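Local structure of adenosine deaminase 1 (Arthrobacter aurescens, 3RYS) at residues E23-P28 and T80-A85. The protein probably catalyses the zinc-dependent hydrolytic deamination of adenine to hypoxanthine, a step of purine salvage. Residues are numbered along the deposited sequence; the frame is centred on the assembly and turned at random.
Sequences EGTLQP and TDMTRA
M82, on helix 76-92, lays its side chain against T25 and L26 in the loop that follows strand 15-17, the first strand of the TIM-barrel fold of the adenosine deaminase family. That loop, 23-28, begins in a 3-10 segment just past the zinc ligands H19 and H21 and runs on to Q27, the N-cap of helix 28-37. The contact is buried and apolar, with no hydrogen bond across it, and it closes at L26 and M82, whose CA atoms lie 6.5 Å apart. M82 has the largest share of the buried surface. With CG anti to the backbone N (chi1 163°) and chi2 also extended, the chain reaches straight out from the helix to the loop, then bends at chi3 (64°) before the terminal methyl. The methyl of T25 meets its CG, CG2 to CG 4.1 Å; a branch of L26 reaches the same carbon from a roughly perpendicular direction, CD1 to CG 4.2 Å, its side chain crossing that of M82 at about a right angle. The T25 methyl also lies 3.6 Å from the carbonyl O of M82, so it touches both the methionine CG and the helix backbone. With an alanine in place of M82, the carbon shared by the T25 and L26 methyls is gone, and a gap would probably open beside the E23 backbone. E23 contributes its backbone here: its CB is directed away from the helix, and its side chain, close to H21, bonds through OE2 to the backbone N of D103. Beyond the two methyls, the M82 sulfur meets the backbone of E23, SD lying 4.0 Å from its CA.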
ATOM      1  N   GLU A  23       1.917  -5.265  -7.051  1.00 13.08           N
ATOM      2  CA  GLU A  23       3.085  -6.069  -7.405  1.00 11.05           C
ATOM      3  C   GLU A  23       3.688  -6.765  -6.185  1.00 12.34           C
ATOM      4  O   GLU A  23       4.406  -7.757  -6.322  1.00 11.90           O
ATOM      5  CB  GLU A  23       4.155  -5.202  -8.075  1.00 11.43           C
ATOM      6  CG  GLU A  23       3.714  -4.502  -9.356  1.00 11.57           C
ATOM      7  CD  GLU A  23       3.062  -3.149  -9.108  1.00 12.21           C
ATOM      8  OE1 GLU A  23       2.472  -2.946  -8.028  1.00 11.20           O
ATOM      9  OE2 GLU A  23       3.138  -2.282 -10.001  1.00 13.63           O
ATOM     10  N   GLY A  24       3.404  -6.229  -5.000  1.00  9.79           N
ATOM     11  CA  GLY A  24       3.898  -6.797  -3.757  1.00 11.89           C
ATOM     12  C   GLY A  24       2.971  -7.889  -3.267  1.00 12.88           C
ATOM     13  O   GLY A  24       3.175  -8.493  -2.213  1.00 11.67           O
ATOM     14  N   THR A  25       1.946  -8.134  -4.071  1.00 13.32           N
ATOM     15  CA  THR A  25       0.936  -9.146  -3.825  1.00 12.24           C
ATOM     16  C   THR A  25       1.298 -10.481  -4.490  1.00 13.42           C
ATOM     17  O   THR A  25       0.661 -11.514  -4.251  1.00 10.89           O
ATOM     18  CB  THR A  25      -0.398  -8.630  -4.361  1.00 11.48           C
ATOM     19  OG1 THR A  25      -1.174  -8.129  -3.269  1.00 19.19           O
ATOM     20  CG2 THR A  25      -1.165  -9.711  -5.087  1.00 12.68           C
ATOM     21  N   LEU A  26       2.349 -10.442  -5.303  1.00 11.82           N
ATOM     22  CA  LEU A  26       2.771 -11.572  -6.121  1.00 13.40           C
ATOM     23  C   LEU A  26       3.398 -12.700  -5.303  1.00 14.87           C
ATOM     24  O   LEU A  26       4.542 -12.606  -4.862  1.00 17.99           O
ATOM     25  CB  LEU A  26       3.761 -11.095  -7.181  1.00 14.22           C
ATOM     26  CG  LEU A  26       3.794 -11.872  -8.492  1.00 16.78           C
ATOM     27  CD1 LEU A  26       2.379 -12.118  -8.979  1.00 15.33           C
ATOM     28  CD2 LEU A  26       4.600 -11.099  -9.526  1.00 17.45           C
ATOM     29  N   GLN A  27       2.640 -13.773  -5.120  1.00 15.72           N
ATOM     30  CA  GLN A  27       3.083 -14.918  -4.341  1.00 15.76           C
ATOM     31  C   GLN A  27       3.973 -15.836  -5.194  1.00 16.82           C
ATOM     32  O   GLN A  27       3.759 -15.964  -6.400  1.00 18.51           O
ATOM     33  CB  GLN A  27       1.854 -15.674  -3.824  1.00 15.56           C
ATOM     34  CG  GLN A  27       2.063 -16.368  -2.498  1.00 22.67           C
ATOM     35  CD  GLN A  27       2.310 -15.397  -1.361  1.00 22.83           C
ATOM     36  OE1 GLN A  27       1.484 -14.523  -1.081  1.00 18.14           O
ATOM     37  NE2 GLN A  27       3.447 -15.556  -0.687  1.00 26.51           N
ATOM     38  N   PRO A  28       4.986 -16.465  -4.574  1.00 19.86           N
ATOM     39  CA  PRO A  28       5.907 -17.371  -5.275  1.00 18.43           C
ATOM     40  C   PRO A  28       5.215 -18.421  -6.145  1.00 18.94           C
ATOM     41  O   PRO A  28       5.754 -18.781  -7.193  1.00 18.68           O
ATOM     42  CB  PRO A  28       6.668 -18.040  -4.132  1.00 18.88           C
ATOM     43  CG  PRO A  28       6.719 -16.983  -3.080  1.00 20.48           C
ATOM     44  CD  PRO A  28       5.401 -16.244  -3.176  1.00 22.47           C
ATOM     45  N   THR A  80      -4.443  -9.041 -14.532  1.00 14.92           N
ATOM     46  CA  THR A  80      -5.765  -9.392 -14.026  1.00 15.06           C
ATOM     47  C   THR A  80      -5.680 -10.501 -12.983  1.00 16.31           C
ATOM     48  O   THR A  80      -6.200 -10.364 -11.876  1.00 16.65           O
ATOM     49  CB  THR A  80      -6.685  -9.862 -15.164  1.00 16.87           C
ATOM     50  OG1 THR A  80      -7.006  -8.749 -16.009  1.00 19.25           O
ATOM     51  CG2 THR A  80      -7.963 -10.458 -14.605  1.00 15.07           C
ATOM     52  N   ASP A  81      -5.028 -11.599 -13.350  1.00 15.70           N
ATOM     53  CA  ASP A  81      -4.818 -12.718 -12.442  1.00 15.82           C
ATOM     54  C   ASP A  81      -4.216 -12.271 -11.111  1.00 15.20           C
ATOM     55  O   ASP A  81      -4.680 -12.679 -10.049  1.00 15.98           O
ATOM     56  CB  ASP A  81      -3.920 -13.773 -13.091  1.00 17.95           C
ATOM     57  CG  ASP A  81      -4.651 -14.603 -14.129  1.00 17.78           C
ATOM     58  OD1 ASP A  81      -5.893 -14.505 -14.201  1.00 18.60           O
ATOM     59  OD2 ASP A  81      -3.985 -15.361 -14.864  1.00 15.95           O
ATOM     60  N   MET A  82      -3.186 -11.433 -11.171  1.00 13.85           N
ATOM     61  CA  MET A  82      -2.498 -10.992  -9.962  1.00 14.45           C
ATOM     62  C   MET A  82      -3.417 -10.180  -9.069  1.00 15.30           C
ATOM     63  O   MET A  82      -3.406 -10.331  -7.843  1.00 13.62           O
ATOM     64  CB  MET A  82      -1.265 -10.159 -10.312  1.00 14.88           C
ATOM     65  CG  MET A  82      -0.729  -9.338  -9.153  1.00 11.66           C
ATOM     66  SD  MET A  82       0.662  -8.302  -9.645  1.00 12.90           S
ATOM     67  CE  MET A  82      -0.132  -7.211 -10.817  1.00 13.24           C
ATOM     68  N   THR A  83      -4.211  -9.318  -9.698  1.00 15.43           N
ATOM     69  CA  THR A  83      -5.103  -8.422  -8.981  1.00 12.91           C
ATOM     70  C   THR A  83      -6.225  -9.211  -8.313  1.00 15.58           C
ATOM     71  O   THR A  83      -6.598  -8.935  -7.171  1.00 16.44           O
ATOM     72  CB  THR A  83      -5.703  -7.365  -9.922  1.00 14.44           C
ATOM     73  OG1 THR A  83      -4.657  -6.746 -10.682  1.00 13.02           O
ATOM     74  CG2 THR A  83      -6.457  -6.304  -9.129  1.00 15.86           C
ATOM     75  N   ARG A  84      -6.749 -10.203  -9.024  1.00 12.86           N
ATOM     76  CA  ARG A  84      -7.842 -11.013  -8.506  1.00 13.69           C
ATOM     77  C   ARG A  84      -7.394 -11.901  -7.359  1.00 14.19           C
ATOM     78  O   ARG A  84      -8.168 -12.182  -6.446  1.00 17.66           O
ATOM     79  CB  ARG A  84      -8.473 -11.852  -9.623  1.00 17.61           C
ATOM     80  CG  ARG A  84      -9.523 -11.087 -10.408  1.00 25.11           C
ATOM     81  CD  ARG A  84      -9.958 -11.781 -11.692  1.00 24.91           C
ATOM     82  NE  ARG A  84     -10.998 -10.993 -12.352  1.00 33.09           N
ATOM     83  CZ  ARG A  84     -11.327 -11.094 -13.636  1.00 33.74           C
ATOM     84  NH1 ARG A  84     -10.699 -11.958 -14.422  1.00 26.67           N
ATOM     85  NH2 ARG A  84     -12.289 -10.323 -14.133  1.00 33.51           N
ATOM     86  N   ALA A  85      -6.142 -12.338  -7.405  1.00 13.12           N
ATOM     87  CA  ALA A  85      -5.609 -13.209  -6.370  1.00 13.56           C
ATOM     88  C   ALA A  85      -5.492 -12.437  -5.065  1.00 14.33           C
ATOM     89  O   ALA A  85      -5.639 -13.002  -3.985  1.00 17.24           O
ATOM     90  CB  ALA A  85      -4.256 -13.777  -6.788  1.00 12.49           C
TER